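Local coordinates for protein xylanase Y (Bacillus halodurans, PDB 1WU4) that hydrolyses xylooligosaccharides of three or more units, releasing xylose from the reducing end with inversion of anomeric configuration, at residues L59-G63 / G355-Y359; H259-Y265 / F313-H319. The protein carries 1 engineered substitution. One frame throughout, in Å; residues are numbered along the deposited sequence.

Contact 1. Residues L59-G63 / G355-Y359; sequences LLDTG and GNRRY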
ATOM      1  N   LEU A  59     -10.038   0.177 -11.270  1.00 12.63           N
ATOM      2  CA  LEU A  59      -8.701   0.611 -11.635  1.00 11.60           C
ATOM      3  C   LEU A  59      -8.164  -0.536 -12.463  1.00 13.48           C
ATOM      4  O   LEU A  59      -8.229  -1.698 -12.056  1.00 13.56           O
ATOM      5  CB  LEU A  59      -7.812   0.841 -10.410  1.00 12.47           C
ATOM      6  CG  LEU A  59      -7.814   2.286  -9.905  1.00 14.88           C
ATOM      7  CD1 LEU A  59      -9.132   2.574  -9.212  1.00 17.16           C
ATOM      8  CD2 LEU A  59      -6.648   2.512  -8.952  1.00 13.22           C
ATOM      9  N   LEU A  60      -7.651  -0.211 -13.639  1.00 12.46           N
ATOM     10  CA  LEU A  60      -7.137  -1.226 -14.537  1.00 13.55           C
ATOM     11  C   LEU A  60      -5.629  -1.358 -14.491  1.00 15.78           C
ATOM     12  O   LEU A  60      -4.910  -0.360 -14.581  1.00 15.95           O
ATOM     13  CB  LEU A  60      -7.564  -0.900 -15.970  1.00 13.01           C
ATOM     14  CG  LEU A  60      -7.108  -1.850 -17.078  1.00 15.91           C
ATOM     15  CD1 LEU A  60      -7.871  -3.163 -16.975  1.00 16.71           C
ATOM     16  CD2 LEU A  60      -7.352  -1.202 -18.435  1.00 18.47           C
ATOM     17  N   ASP A  61      -5.145  -2.585 -14.320  1.00 16.10           N
ATOM     18  CA  ASP A  61      -3.712  -2.809 -14.354  1.00 17.92           C
ATOM     19  C   ASP A  61      -3.509  -2.758 -15.858  1.00 15.47           C
ATOM     20  O   ASP A  61      -3.642  -3.768 -16.553  1.00 18.57           O
ATOM     21  CB  ASP A  61      -3.333  -4.193 -13.828  1.00 17.44           C
ATOM     22  CG  ASP A  61      -1.838  -4.448 -13.898  1.00 19.23           C
ATOM     23  OD1 ASP A  61      -1.221  -4.063 -14.913  1.00 20.14           O
ATOM     24  OD2 ASP A  61      -1.280  -5.035 -12.948  1.00 18.83           O
ATOM     25  N   THR A  62      -3.231  -1.562 -16.357  1.00 18.37           N
ATOM     26  CA  THR A  62      -3.050  -1.333 -17.782  1.00 17.54           C
ATOM     27  C   THR A  62      -2.084  -2.291 -18.471  1.00 20.49           C
ATOM     28  O   THR A  62      -2.264  -2.625 -19.643  1.00 20.67           O
ATOM     29  CB  THR A  62      -2.592   0.114 -18.030  1.00 17.03           C
ATOM     30  OG1 THR A  62      -1.415   0.380 -17.257  1.00 15.91           O
ATOM     31  CG2 THR A  62      -3.684   1.093 -17.619  1.00 19.82           C
ATOM     32  N   GLY A  63      -1.066  -2.741 -17.747  1.00 16.98           N
ATOM     33  CA  GLY A  63      -0.090  -3.640 -18.335  1.00 20.24           C
ATOM     34  C   GLY A  63      -0.520  -5.091 -18.460  1.00 21.90           C
ATOM     35  O   GLY A  63      -0.215  -5.747 -19.455  1.00 23.46           O
ATOM     36  N   GLY A 355       2.042   5.370 -21.092  1.00 17.54           N
ATOM     37  CA  GLY A 355       2.081   4.064 -21.720  1.00 20.84           C
ATOM     38  C   GLY A 355       1.209   2.997 -21.096  1.00 20.97           C
ATOM     39  O   GLY A 355       0.547   3.222 -20.082  1.00 19.12           O
ATOM     40  N   ASN A 356       1.232   1.817 -21.707  1.00 20.10           N
ATOM     41  CA  ASN A 356       0.430   0.683 -21.260  1.00 21.49           C
ATOM     42  C   ASN A 356       0.777   0.156 -19.873  1.00 22.83           C
ATOM     43  O   ASN A 356      -0.013  -0.576 -19.280  1.00 22.79           O
ATOM     44  CB  ASN A 356       0.541  -0.467 -22.264  1.00 25.11           C
ATOM     45  CG  ASN A 356       0.201  -0.041 -23.678  1.00 26.94           C
ATOM     46  OD1 ASN A 356      -0.816   0.610 -23.914  1.00 29.83           O
ATOM     47  ND2 ASN A 356       1.048  -0.415 -24.630  1.00 32.41           N
ATOM     48  N   ARG A 357       1.948   0.509 -19.351  1.00 18.60           N
ATOM     49  CA  ARG A 357       2.347   0.027 -18.029  1.00 21.87           C
ATOM     50  C   ARG A 357       2.471   1.114 -16.966  1.00 17.81           C
ATOM     51  O   ARG A 357       3.269   1.000 -16.036  1.00 19.36           O
ATOM     52  CB  ARG A 357       3.654  -0.756 -18.143  1.00 20.83           C
ATOM     53  CG  ARG A 357       3.446  -2.152 -18.702  1.00 26.01           C
ATOM     54  CD  ARG A 357       4.749  -2.827 -19.083  1.00 28.57           C
ATOM     55  NE  ARG A 357       4.555  -4.246 -19.376  1.00 31.98           N
ATOM     56  CZ  ARG A 357       3.688  -4.726 -20.263  1.00 35.32           C
ATOM     57  NH1 ARG A 357       3.588  -6.036 -20.454  1.00 36.68           N
ATOM     58  NH2 ARG A 357       2.915  -3.903 -20.958  1.00 37.57           N
ATOM     59  N   ARG A 358       1.648   2.147 -17.094  1.00 17.70           N
ATOM     60  CA  ARG A 358       1.648   3.268 -16.161  1.00 15.13           C
ATOM     61  C   ARG A 358       1.041   2.928 -14.793  1.00 16.83           C
ATOM     62  O   ARG A 358       1.376   3.550 -13.788  1.00 14.81           O
ATOM     63  CB  ARG A 358       0.877   4.437 -16.779  1.00 18.31           C
ATOM     64  CG  ARG A 358      -0.543   4.076 -17.208  1.00 16.15           C
ATOM     65  CD  ARG A 358      -1.252   5.252 -17.857  1.00 20.54           C
ATOM     66  NE  ARG A 358      -2.630   4.936 -18.225  1.00 19.01           N
ATOM     67  CZ  ARG A 358      -2.980   4.108 -19.205  1.00 19.91           C
ATOM     68  NH1 ARG A 358      -2.056   3.498 -19.936  1.00 19.89           N
ATOM     69  NH2 ARG A 358      -4.263   3.893 -19.455  1.00 21.01           N
ATOM     70  N   TYR A 359       0.162   1.931 -14.764  1.00 14.75           N
ATOM     71  CA  TYR A 359      -0.543   1.517 -13.550  1.00 12.04           C
ATOM     72  C   TYR A 359       0.190   1.475 -12.201  1.00 11.53           C
ATOM     73  O   TYR A 359      -0.091   2.289 -11.317  1.00 10.77           O
ATOM     74  CB  TYR A 359      -1.209   0.156 -13.791  1.00 12.69           C
ATOM     75  CG  TYR A 359      -1.726  -0.523 -12.537  1.00 11.69           C
ATOM     76  CD1 TYR A 359      -2.828  -0.020 -11.840  1.00 13.32           C
ATOM     77  CD2 TYR A 359      -1.094  -1.661 -12.036  1.00 10.76           C
ATOM     78  CE1 TYR A 359      -3.282  -0.638 -10.669  1.00 15.88           C
ATOM     79  CE2 TYR A 359      -1.539  -2.284 -10.874  1.00 12.17           C
ATOM     80  CZ  TYR A 359      -2.630  -1.768 -10.196  1.00 13.67           C
ATOM     81  OH  TYR A 359      -3.053  -2.384  -9.040  1.00 18.05           O
TER
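The ring of Y359 lies flat against the chain at D61, whose CA sits over one ring face, 3.8 Å from the centroid and 20° off the ring normal, a CH-pi contact. The D61 side chain crosses Y359 at about a right angle, its carboxylate tilted 31° from the ring plane, and D61 CG comes within 3.4 Å of Y359 CD2. Placing CG of Y359 anti to the backbone N (chi1 168°) swings the ring over this residue; D61 OD2, also close to Y359 CD2 and CE2, is hydrogen-bonded to N64. T62 presents two branches to the turn that starts the helix. Its OG1 receives a weak hydrogen bond from Y359 N at 3.3 Å. The methyl, T62 CG2, rests over a face of the R358 guanidinium, toward the rim, 3.4 Å from NH2. That guanidinium is held by G355 O, which R358 NH1 meets at 2.6 Å, close to the guanidinium plane but above the carbonyl plane; R358 NH2 bonds to K47 O. G63 CA lies 3.9 Å from R357 CG, which a CB on G63 would strike. Y359 OH bonds to E70, the probable proton donor at the start of helix 69-81. The contact joins the loop between strands 56-59 and 67-68 to a type I beta turn, G355 to R358, that leads into helix 358-372, while L59, L60 and R358 lean on strand 49-52.

Contact 2. Residues H259-Y265 / F313-H319; sequences HFFSDSY and FEEKSLH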
ATOM      1  N   HIS A 259      14.601 -11.042  -4.218  1.00  9.18           N
ATOM      2  CA  HIS A 259      15.462  -9.885  -4.430  1.00  8.73           C
ATOM      3  C   HIS A 259      14.721  -8.561  -4.295  1.00  9.82           C
ATOM      4  O   HIS A 259      13.524  -8.535  -3.996  1.00  8.91           O
ATOM      5  CB  HIS A 259      16.111 -10.000  -5.812  1.00 11.17           C
ATOM      6  CG  HIS A 259      16.703 -11.350  -6.075  1.00 10.61           C
ATOM      7  ND1 HIS A 259      17.745 -11.860  -5.332  1.00 10.71           N
ATOM      8  CD2 HIS A 259      16.358 -12.319  -6.953  1.00 10.42           C
ATOM      9  CE1 HIS A 259      18.015 -13.088  -5.740  1.00  9.07           C
ATOM     10  NE2 HIS A 259      17.186 -13.391  -6.723  1.00  9.60           N
ATOM     11  N   PHE A 260      15.444  -7.460  -4.486  1.00  8.78           N
ATOM     12  CA  PHE A 260      14.843  -6.136  -4.396  1.00  9.17           C
ATOM     13  C   PHE A 260      14.244  -5.809  -5.753  1.00  8.64           C
ATOM     14  O   PHE A 260      14.964  -5.515  -6.711  1.00 10.04           O
ATOM     15  CB  PHE A 260      15.887  -5.079  -4.028  1.00  8.44           C
ATOM     16  CG  PHE A 260      15.296  -3.720  -3.764  1.00  8.57           C
ATOM     17  CD1 PHE A 260      14.566  -3.481  -2.603  1.00  8.67           C
ATOM     18  CD2 PHE A 260      15.452  -2.686  -4.680  1.00  9.08           C
ATOM     19  CE1 PHE A 260      13.999  -2.235  -2.358  1.00  8.45           C
ATOM     20  CE2 PHE A 260      14.887  -1.434  -4.445  1.00  9.36           C
ATOM     21  CZ  PHE A 260      14.159  -1.209  -3.280  1.00  8.05           C
ATOM     22  N   PHE A 261      12.921  -5.881  -5.832  1.00  9.14           N
ATOM     23  CA  PHE A 261      12.227  -5.601  -7.075  1.00  8.86           C
ATOM     24  C   PHE A 261      10.867  -4.960  -6.796  1.00  8.69           C
ATOM     25  O   PHE A 261      10.619  -4.457  -5.701  1.00 10.18           O
ATOM     26  CB  PHE A 261      12.078  -6.889  -7.898  1.00 12.10           C
ATOM     27  CG  PHE A 261      12.089  -6.664  -9.392  1.00  9.94           C
ATOM     28  CD1 PHE A 261      11.091  -7.202 -10.194  1.00 11.46           C
ATOM     29  CD2 PHE A 261      13.108  -5.925  -9.996  1.00 10.82           C
ATOM     30  CE1 PHE A 261      11.104  -7.012 -11.576  1.00 14.38           C
ATOM     31  CE2 PHE A 261      13.128  -5.731 -11.379  1.00 12.14           C
ATOM     32  CZ  PHE A 261      12.123  -6.276 -12.168  1.00 11.36           C
ATOM     33  N   SER A 262       9.986  -5.004  -7.788  1.00  9.83           N
ATOM     34  CA  SER A 262       8.666  -4.377  -7.713  1.00  9.70           C
ATOM     35  C   SER A 262       7.928  -4.322  -6.375  1.00  8.86           C
ATOM     36  O   SER A 262       7.555  -3.241  -5.928  1.00 10.74           O
ATOM     37  CB  SER A 262       7.767  -4.991  -8.783  1.00  9.75           C
ATOM     38  OG  SER A 262       8.420  -4.935 -10.041  1.00 11.50           O
ATOM     39  N   ASP A 263       7.691  -5.467  -5.743  1.00  8.70           N
ATOM     40  CA  ASP A 263       6.989  -5.477  -4.456  1.00  8.59           C
ATOM     41  C   ASP A 263       7.735  -4.665  -3.399  1.00  9.37           C
ATOM     42  O   ASP A 263       7.139  -3.862  -2.673  1.00  9.21           O
ATOM     43  CB  ASP A 263       6.848  -6.910  -3.928  1.00  9.83           C
ATOM     44  CG  ASP A 263       5.656  -7.648  -4.504  1.00  9.99           C
ATOM     45  OD1 ASP A 263       5.288  -7.397  -5.667  1.00 11.75           O
ATOM     46  OD2 ASP A 263       5.097  -8.506  -3.785  1.00 12.23           O
ATOM     47  N   SER A 264       9.045  -4.896  -3.333  1.00  7.90           N
ATOM     48  CA  SER A 264       9.949  -4.280  -2.364  1.00  8.64           C
ATOM     49  C   SER A 264       9.922  -2.766  -2.258  1.00  7.84           C
ATOM     50  O   SER A 264      10.144  -2.215  -1.181  1.00  9.01           O
ATOM     51  CB  SER A 264      11.397  -4.680  -2.670  1.00  9.08           C
ATOM     52  OG  SER A 264      11.531  -6.069  -2.896  1.00  9.93           O
ATOM     53  N   TYR A 265       9.686  -2.094  -3.377  1.00  9.42           N
ATOM     54  CA  TYR A 265       9.696  -0.639  -3.391  1.00  8.52           C
ATOM     55  C   TYR A 265       8.782  -0.019  -2.346  1.00  9.28           C
ATOM     56  O   TYR A 265       9.092   1.031  -1.784  1.00  9.62           O
ATOM     57  CB  TYR A 265       9.316  -0.122  -4.782  1.00  8.24           C
ATOM     58  CG  TYR A 265      10.172  -0.660  -5.912  1.00  8.62           C
ATOM     59  CD1 TYR A 265      11.401  -1.278  -5.663  1.00  9.36           C
ATOM     60  CD2 TYR A 265       9.756  -0.535  -7.239  1.00  9.67           C
ATOM     61  CE1 TYR A 265      12.192  -1.756  -6.708  1.00  9.49           C
ATOM     62  CE2 TYR A 265      10.542  -1.008  -8.287  1.00  9.44           C
ATOM     63  CZ  TYR A 265      11.753  -1.616  -8.017  1.00  9.36           C
ATOM     64  OH  TYR A 265      12.519  -2.086  -9.054  1.00 10.14           O
ATOM     65  N   PHE A 313      21.696  -7.074 -11.031  1.00 13.39           N
ATOM     66  CA  PHE A 313      21.346  -8.040 -12.066  1.00 13.28           C
ATOM     67  C   PHE A 313      21.394  -7.221 -13.351  1.00 11.93           C
ATOM     68  O   PHE A 313      21.409  -5.991 -13.299  1.00 12.72           O
ATOM     69  CB  PHE A 313      19.912  -8.546 -11.886  1.00 11.27           C
ATOM     70  CG  PHE A 313      19.757  -9.612 -10.844  1.00 13.82           C
ATOM     71  CD1 PHE A 313      19.740 -10.955 -11.208  1.00 12.36           C
ATOM     72  CD2 PHE A 313      19.596  -9.277  -9.504  1.00 11.62           C
ATOM     73  CE1 PHE A 313      19.559 -11.951 -10.253  1.00 14.59           C
ATOM     74  CE2 PHE A 313      19.415 -10.267  -8.538  1.00 11.82           C
ATOM     75  CZ  PHE A 313      19.396 -11.607  -8.915  1.00 12.63           C
ATOM     76  N   GLU A 314      21.414  -7.890 -14.497  1.00 12.98           N
ATOM     77  CA  GLU A 314      21.413  -7.168 -15.763  1.00 13.73           C
ATOM     78  C   GLU A 314      20.030  -6.560 -15.965  1.00 12.10           C
ATOM     79  O   GLU A 314      19.898  -5.463 -16.504  1.00 13.41           O
ATOM     80  CB  GLU A 314      21.722  -8.108 -16.929  1.00 17.98           C
ATOM     81  CG  GLU A 314      23.161  -8.578 -17.004  1.00 26.20           C
ATOM     82  CD  GLU A 314      23.432  -9.389 -18.255  1.00 33.74           C
ATOM     83  OE1 GLU A 314      23.197  -8.865 -19.366  1.00 38.05           O
ATOM     84  OE2 GLU A 314      23.879 -10.549 -18.131  1.00 37.94           O
ATOM     85  N   GLU A 315      19.004  -7.280 -15.523  1.00 12.26           N
ATOM     86  CA  GLU A 315      17.627  -6.822 -15.672  1.00 10.66           C
ATOM     87  C   GLU A 315      17.366  -5.461 -15.040  1.00 13.85           C
ATOM     88  O   GLU A 315      17.723  -5.210 -13.887  1.00 12.09           O
ATOM     89  CB  GLU A 315      16.649  -7.850 -15.085  1.00 12.86           C
ATOM     90  CG  GLU A 315      15.198  -7.371 -15.107  1.00 13.89           C
ATOM     91  CD  GLU A 315      14.203  -8.422 -14.652  1.00 14.77           C
ATOM     92  OE1 GLU A 315      14.554  -9.270 -13.804  1.00 13.73           O
ATOM     93  OE2 GLU A 315      13.051  -8.386 -15.136  1.00 16.88           O
ATOM     94  N   LYS A 316      16.739  -4.582 -15.813  1.00 12.52           N
ATOM     95  CA  LYS A 316      16.403  -3.251 -15.336  1.00 11.37           C
ATOM     96  C   LYS A 316      15.123  -3.305 -14.514  1.00 12.70           C
ATOM     97  O   LYS A 316      14.309  -4.218 -14.660  1.00 11.90           O
ATOM     98  CB  LYS A 316      16.174  -2.298 -16.513  1.00 14.13           C
ATOM     99  CG  LYS A 316      17.395  -2.006 -17.366  1.00 18.58           C
ATOM    100  CD  LYS A 316      18.390  -1.127 -16.633  1.00 22.80           C
ATOM    101  CE  LYS A 316      19.481  -0.642 -17.574  1.00 25.43           C
ATOM    102  NZ  LYS A 316      18.915   0.179 -18.681  1.00 26.37           N
ATOM    103  N   SER A 317      14.959  -2.320 -13.643  1.00 11.71           N
ATOM    104  CA  SER A 317      13.751  -2.208 -12.847  1.00 10.40           C
ATOM    105  C   SER A 317      12.611  -2.061 -13.852  1.00 10.27           C
ATOM    106  O   SER A 317      12.754  -1.356 -14.854  1.00 11.97           O
ATOM    107  CB  SER A 317      13.824  -0.957 -11.973  1.00 10.60           C
ATOM    108  OG  SER A 317      12.557  -0.635 -11.426  1.00  9.86           O
ATOM    109  N   LEU A 318      11.492  -2.727 -13.596  1.00  9.80           N
ATOM    110  CA  LEU A 318      10.348  -2.624 -14.493  1.00  9.79           C
ATOM    111  C   LEU A 318       9.494  -1.421 -14.103  1.00 10.15           C
ATOM    112  O   LEU A 318       8.608  -1.013 -14.856  1.00 11.50           O
ATOM    113  CB  LEU A 318       9.504  -3.898 -14.432  1.00 13.32           C
ATOM    114  CG  LEU A 318      10.072  -5.116 -15.166  1.00 15.39           C
ATOM    115  CD1 LEU A 318       9.238  -6.343 -14.842  1.00 17.98           C
ATOM    116  CD2 LEU A 318      10.078  -4.852 -16.665  1.00 18.36           C
ATOM    117  N   HIS A 319       9.776  -0.848 -12.936  1.00  9.79           N
ATOM    118  CA  HIS A 319       9.013   0.291 -12.432  1.00 10.40           C
ATOM    119  C   HIS A 319       9.909   1.330 -11.756  1.00 10.83           C
ATOM    120  O   HIS A 319       9.760   1.611 -10.567  1.00 10.84           O
ATOM    121  CB  HIS A 319       7.958  -0.214 -11.440  1.00 11.21           C
ATOM    122  CG  HIS A 319       7.011  -1.211 -12.029  1.00 10.79           C
ATOM    123  ND1 HIS A 319       6.002  -0.855 -12.898  1.00 10.79           N
ATOM    124  CD2 HIS A 319       6.941  -2.558 -11.904  1.00 11.35           C
ATOM    125  CE1 HIS A 319       5.352  -1.939 -13.283  1.00 11.04           C
ATOM    126  NE2 HIS A 319       5.903  -2.986 -12.694  1.00 13.81           N
TER
HETATM  127  O   HOH W   1      10.596  -3.239 -10.911  1.00 11.38           O
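F261 pushes the far end of its ring between side chains and backbone of 315-318. Its CZ lies 3.8 Å from L318 CG; the E315 side chain, paired chiefly with R305, crosses that of F261 at about a right angle, its carboxylate tilted 42° from the ring. K316 O sits at the ring edge, 3.8 Å from CE2. A water lies over the centre of one F261 face; it bonds to S262 OG, accepts from L318 N and donates to Y265 OH. Within the (alpha/alpha)6 barrel of family 8 glycosidases, segment 259-265 carries D263, the probable proton acceptor, and leads into helix 265-278. Y265 OH also receives the S317 hydroxyl at 2.8 Å, while S317 OG accepts from H319 N in an ST turn ahead of helix 320-329. A phenylalanine in place of Y265 would probably leave both S317 OG and the water without the acceptor that Y265 OH provides. F313 turns its edge to the face of H259: CZ stands over the centre of the imidazole, with centroids 4.8 Å apart and planes at 57°. CG of H319, anti to the carbonyl carbon (chi1 -58°), brings CD2 to S262 OG at 3.4 Å; H319 ND1 bonds to D361.

In the fold
Contact 2 is nested inside the loop closed by contact 1: 59-63 comes first, then 259-265 and 313-319, and 355-359 last. The centres of the two contacts lie about 17 Å apart, and their nearest atoms about 5 Å, without touching. All four segments fall within the family 8 range; contact 1 joins an inter-strand loop to the start of helix 358-372, contact 2 the lead-ins of helices 265-278 and 320-329. Helix 358-372 serves both, since Y360 and D361, just beyond contact 1, bond to S262 and H319 of contact 2. Each contact thus involves one of the probable catalytic pair, E70 bonded to Y359 of contact 1 and D263 within contact 2, consistent with both shaping the active site.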